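Local coordinates for rhusiopathiae surface protein B (Erysipelothrix rhusiopathiae, PDB 3V10) that probably binds collagen as a cell-wall-anchored surface adhesin, of which this chain is the collagen-binding region, at residues F13-K18 with Q26-N31; V61-L66 with L117-D122. All blocks are in the same frame, centred on the assembly; numbering follows the deposited sequence.

Interaction 1 of 2, residues F13-K18 with Q26-N31; sequences FDVNPK and QPIEFN
Val15 and Phe30 face each other as a non-hydrogen-bonded pair of two antiparallel strands, 13-16 and 28-31. Both side chains point the same way, into the buried side of the sheet. Phe30 CG stands beside its own backbone N (chi1 -71°), which lays the ring alongside Val15. Val15 CG2 meets the ring at CE1, 3.5 Å away, and CG1 lies over one ring face. The Phe13 ring comes from two residues earlier on the same strand. Its CE1 is 4.0 Å from Phe30 CD1, near the planes of both rings, so the rings meet edge to edge and do not stack. Val15 CG1 also touches Ile28 CG2 at 4.1 Å.

Backbone bonds on both sides of this pair fix the register. Asp14 N gives to Asn31 O at 3.0 Å, and Asn31 N returns a nearly straight bond (168°) to Asp14 O at 2.8 Å. Asn16 N gives to Glu29 O at 2.8 Å. The return bond, Glu29 N to Asn16 O, is modelled doubtfully short. Pro17 follows with a cis peptide bond, and the regular pairing stops there.

The other face of the sheet is polar. Asn16 ND2 donates to Asp14 OD2 at 3.1 Å, from above the carboxylate plane. Lys18 NZ forms a salt bridge with Asp14 OD1, so the two carboxylate oxygens have different partners within 13-18.

Further out, Leu63 packs against both Ile28 and Phe30, and Leu55 and Ile149 touch Phe30. Gln147 NE2 donates a hydrogen bond to Phe13 O. The pairing joins strand 10-16 to strand 28-35 in an Ig-like adhesin domain. Its chemistry implies an apolar face (Phe13, Val15, Ile28, Phe30) and a polar one (Asp14, Asn16, Glu29, Asn31), where amide and lysine probably stabilise the negative charge of Asp14.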
# COMPACT_ATOMS: atom_id res chain seq x y z
N PHE A 13 -15.54 15.27 -4.26
CA PHE A 13 -14.23 15.19 -3.64
C PHE A 13 -14.32 14.54 -2.26
O PHE A 13 -15.08 14.99 -1.41
CB PHE A 13 -13.61 16.58 -3.51
CG PHE A 13 -12.29 16.59 -2.78
CD1 PHE A 13 -11.29 15.69 -3.12
CD2 PHE A 13 -12.07 17.50 -1.75
CE1 PHE A 13 -10.08 15.69 -2.43
CE2 PHE A 13 -10.85 17.50 -1.05
CZ PHE A 13 -9.86 16.59 -1.40
N ASP A 14 -13.53 13.49 -2.05
CA ASP A 14 -13.55 12.79 -0.77
C ASP A 14 -12.23 12.11 -0.45
O ASP A 14 -11.53 11.64 -1.35
CB ASP A 14 -14.69 11.78 -0.76
CG ASP A 14 -15.02 11.28 0.63
OD1 ASP A 14 -15.06 12.11 1.56
OD2 ASP A 14 -15.25 10.06 0.78
N VAL A 15 -11.89 12.05 0.83
CA VAL A 15 -10.66 11.42 1.28
C VAL A 15 -10.92 10.25 2.21
O VAL A 15 -11.73 10.34 3.14
CB VAL A 15 -9.75 12.43 2.03
CG1 VAL A 15 -8.43 11.76 2.40
CG2 VAL A 15 -9.52 13.66 1.17
N ASN A 16 -10.22 9.14 1.97
CA ASN A 16 -10.36 7.94 2.78
C ASN A 16 -8.99 7.32 3.02
O ASN A 16 -8.10 7.41 2.17
CB ASN A 16 -11.28 6.93 2.07
CG ASN A 16 -12.73 7.38 2.03
OD1 ASN A 16 -13.43 7.38 3.05
ND2 ASN A 16 -13.20 7.77 0.85
N PRO A 17 -8.78 6.72 4.20
CA PRO A 17 -9.76 6.61 5.28
C PRO A 17 -9.92 7.93 6.03
O PRO A 17 -9.06 8.81 5.95
CB PRO A 17 -9.19 5.50 6.15
CG PRO A 17 -7.70 5.69 5.99
CD PRO A 17 -7.56 5.94 4.51
N LYS A 18 -11.02 8.08 6.76
CA LYS A 18 -11.25 9.29 7.54
C LYS A 18 -10.82 9.01 8.97
O LYS A 18 -10.63 7.86 9.35
CB LYS A 18 -12.72 9.70 7.48
CG LYS A 18 -13.17 10.14 6.10
CD LYS A 18 -14.62 10.59 6.10
CE LYS A 18 -15.05 11.09 4.73
NZ LYS A 18 -16.49 11.46 4.71
N GLN A 26 -1.26 1.34 4.77
CA GLN A 26 -2.34 1.37 3.79
C GLN A 26 -2.31 2.71 3.05
O GLN A 26 -1.78 3.70 3.56
CB GLN A 26 -3.69 1.20 4.49
CG GLN A 26 -3.80 -0.00 5.43
CD GLN A 26 -3.82 -1.34 4.71
OE1 GLN A 26 -4.06 -2.39 5.32
NE2 GLN A 26 -3.56 -1.31 3.40
N PRO A 27 -2.86 2.75 1.84
CA PRO A 27 -2.87 4.01 1.08
C PRO A 27 -3.88 5.00 1.63
O PRO A 27 -4.83 4.62 2.32
CB PRO A 27 -3.27 3.57 -0.33
CG PRO A 27 -3.06 2.07 -0.35
CD PRO A 27 -3.43 1.65 1.04
N ILE A 28 -3.66 6.28 1.34
CA ILE A 28 -4.60 7.33 1.72
C ILE A 28 -5.25 7.62 0.37
O ILE A 28 -4.58 8.05 -0.56
CB ILE A 28 -3.90 8.58 2.28
CG1 ILE A 28 -3.26 8.25 3.63
CG2 ILE A 28 -4.90 9.71 2.45
CD1 ILE A 28 -2.58 9.41 4.33
N GLU A 29 -6.55 7.35 0.27
CA GLU A 29 -7.28 7.51 -0.98
C GLU A 29 -7.98 8.84 -1.20
O GLU A 29 -8.59 9.40 -0.30
CB GLU A 29 -8.32 6.40 -1.11
CG GLU A 29 -7.78 5.00 -1.03
CD GLU A 29 -8.88 4.00 -0.77
OE1 GLU A 29 -9.90 4.05 -1.49
OE2 GLU A 29 -8.73 3.17 0.15
N PHE A 30 -7.89 9.31 -2.44
CA PHE A 30 -8.53 10.55 -2.84
C PHE A 30 -9.45 10.23 -4.00
O PHE A 30 -9.04 9.60 -4.97
CB PHE A 30 -7.48 11.58 -3.27
CG PHE A 30 -6.66 12.11 -2.14
CD1 PHE A 30 -7.11 13.21 -1.40
CD2 PHE A 30 -5.47 11.50 -1.78
CE1 PHE A 30 -6.37 13.69 -0.33
CE2 PHE A 30 -4.72 11.97 -0.70
CZ PHE A 30 -5.17 13.07 0.03
N ASN A 31 -10.71 10.65 -3.88
CA ASN A 31 -11.68 10.43 -4.94
C ASN A 31 -12.08 11.79 -5.49
O ASN A 31 -12.42 12.70 -4.73
CB ASN A 31 -12.91 9.71 -4.40
CG ASN A 31 -14.03 9.64 -5.42
OD1 ASN A 31 -13.96 8.87 -6.38
ND2 ASN A 31 -15.05 10.45 -5.22

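Interaction 2 of 2, residues V61-L66 with L117-D122; sequences VSLRSL and LKSVYD
This is an antiparallel strand pairing in the sheet of the Ig-like domain, largely buried, between strand 61-65 and the long strand 112-123. Two hydrogen-bonded pairs carry it. At Arg64 and Val120 the bonds are short in both directions: Arg64 N to Val120 O is 2.9 Å, and Val120 N to Arg64 O is 2.8 Å. At Ser62 and Asp122 they are longer, and Ser62 N to Asp122 O is weak. The strand axes run 143° apart, well short of exactly antiparallel.

Leu63 and Tyr121 fill the step between these pairs on the core face. Leu63 CD1 rests on Tyr121 CB at 3.8 Å. The ring itself leads away from this strand, and Val61 CG1 lies beside its CD2. Ile151 packs on Val61, Leu63 and Tyr121.

Arg64, Val120 and Asp122 share the opposite face. Arg64 CG sits between its backbone N and carbonyl carbon (chi1 69°), and the chain then runs extended beside Val120. Val120 CG1 lies 3.8 Å above the centre of the guanidinium plane. The group reaches Asp122 in a salt bridge, but the modelled atoms are too close for its detail to be trusted.

Past the paired residues, Leu66 CD1 packs over the backbone at Ser119, 3.5 Å from its carbonyl carbon. A water accepts from Leu66 N and donates to Lys118 O at 2.7 Å. Direct backbone bonds thus hold the strands from the Ser62-Asp122 end to Arg64-Val120, and a water bridge continues beyond. If the modelled guanidinium position is right, the Val120 methyl probably limits solvent access to that face.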
# COMPACT_ATOMS: atom_id res chain seq x y z
N VAL A 61 5.75 15.56 7.34
CA VAL A 61 4.90 14.59 6.66
C VAL A 61 4.51 15.04 5.25
O VAL A 61 4.00 16.14 5.06
CB VAL A 61 3.60 14.34 7.47
CG1 VAL A 61 2.74 13.28 6.78
CG2 VAL A 61 3.95 13.91 8.87
N SER A 62 4.78 14.19 4.26
CA SER A 62 4.44 14.50 2.88
C SER A 62 3.72 13.32 2.24
O SER A 62 4.12 12.17 2.42
CB SER A 62 5.71 14.82 2.07
OG SER A 62 6.27 16.07 2.44
N LEU A 63 2.64 13.61 1.52
CA LEU A 63 1.90 12.57 0.83
C LEU A 63 2.39 12.59 -0.61
O LEU A 63 2.65 13.66 -1.16
CB LEU A 63 0.40 12.84 0.86
CG LEU A 63 -0.34 12.29 2.08
CD1 LEU A 63 0.16 12.98 3.34
CD2 LEU A 63 -1.84 12.50 1.91
N ARG A 64 2.53 11.41 -1.20
CA ARG A 64 3.01 11.31 -2.58
C ARG A 64 2.41 10.10 -3.28
O ARG A 64 1.85 9.20 -2.63
CB ARG A 64 4.54 11.22 -2.60
CG ARG A 64 5.11 9.92 -2.04
CD ARG A 64 6.60 9.81 -2.33
NE ARG A 64 7.11 8.46 -2.11
CZ ARG A 64 7.16 7.87 -0.92
NH1 ARG A 64 7.64 6.64 -0.81
NH2 ARG A 64 6.72 8.50 0.16
N SER A 65 2.51 10.09 -4.60
CA SER A 65 2.00 8.96 -5.37
C SER A 65 2.89 7.75 -5.08
O SER A 65 4.04 7.91 -4.66
CB SER A 65 2.05 9.30 -6.87
OG SER A 65 1.90 8.14 -7.67
N LEU A 66 2.37 6.55 -5.29
CA LEU A 66 3.16 5.34 -5.07
C LEU A 66 4.06 5.08 -6.27
O LEU A 66 4.99 4.27 -6.21
CB LEU A 66 2.26 4.12 -4.89
CG LEU A 66 1.57 3.84 -3.56
CD1 LEU A 66 0.70 5.03 -3.15
CD2 LEU A 66 0.72 2.58 -3.71
N LEU A 117 -7.28 8.44 -6.76
CA LEU A 117 -5.85 8.53 -6.52
C LEU A 117 -5.41 7.86 -5.22
O LEU A 117 -6.04 8.03 -4.19
CB LEU A 117 -5.44 10.01 -6.50
CG LEU A 117 -4.00 10.39 -6.13
CD1 LEU A 117 -3.03 9.90 -7.19
CD2 LEU A 117 -3.92 11.91 -6.01
N LYS A 118 -4.32 7.11 -5.30
CA LYS A 118 -3.78 6.43 -4.13
C LYS A 118 -2.50 7.13 -3.73
O LYS A 118 -1.69 7.49 -4.58
CB LYS A 118 -3.49 4.96 -4.47
CG LYS A 118 -4.70 4.21 -4.99
CD LYS A 118 -5.86 4.33 -4.01
CE LYS A 118 -7.12 3.66 -4.53
NZ LYS A 118 -6.97 2.18 -4.61
N SER A 119 -2.31 7.34 -2.43
CA SER A 119 -1.10 8.01 -1.96
C SER A 119 -0.48 7.32 -0.75
O SER A 119 -1.14 6.54 -0.06
CB SER A 119 -1.42 9.47 -1.60
OG SER A 119 -2.23 9.55 -0.44
N VAL A 120 0.79 7.61 -0.52
CA VAL A 120 1.52 7.06 0.61
C VAL A 120 2.19 8.23 1.30
O VAL A 120 2.52 9.23 0.66
CB VAL A 120 2.60 6.04 0.13
CG1 VAL A 120 3.51 6.69 -0.91
CG2 VAL A 120 3.42 5.56 1.31
N TYR A 121 2.38 8.14 2.61
CA TYR A 121 3.03 9.24 3.31
C TYR A 121 4.31 8.84 4.02
O TYR A 121 4.46 7.70 4.47
CB TYR A 121 2.08 9.91 4.33
CG TYR A 121 1.74 9.09 5.55
CD1 TYR A 121 0.59 8.29 5.58
CD2 TYR A 121 2.54 9.13 6.69
CE1 TYR A 121 0.24 7.57 6.71
CE2 TYR A 121 2.20 8.41 7.84
CZ TYR A 121 1.05 7.63 7.84
OH TYR A 121 0.67 6.95 8.98
N ASP A 122 5.23 9.79 4.07
CA ASP A 122 6.50 9.61 4.76
C ASP A 122 6.38 10.48 5.99
O ASP A 122 5.69 11.49 5.97
CB ASP A 122 7.67 10.10 3.90
CG ASP A 122 7.92 9.23 2.68
OD1 ASP A 122 7.93 7.98 2.83
OD2 ASP A 122 8.11 9.79 1.59
O HOH W 1 -0.36 6.77 -6.86

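From the N terminus, interaction 1 comes first. It closes a short loop of seven residues between 13-18 and 26-31. Interaction 2 opens later and spans 50 residues, bringing strand 112-123 back beside strand 61-65. The two closures are in series; neither nests in nor crosses the other. They meet because strands 28-35 and 112-123 are neighbours in one sheet. Phe30 O lies 2.8 Å from Leu117 N, a probable hydrogen bond, and Ser119 OG reaches Ile28 O. Ile28 CD1 also packs on Tyr121 CD1. Strand 112-123 therefore joins 61-65 to the 10-16 and 28-35 pair, and the contact centres lie about 11 Å apart.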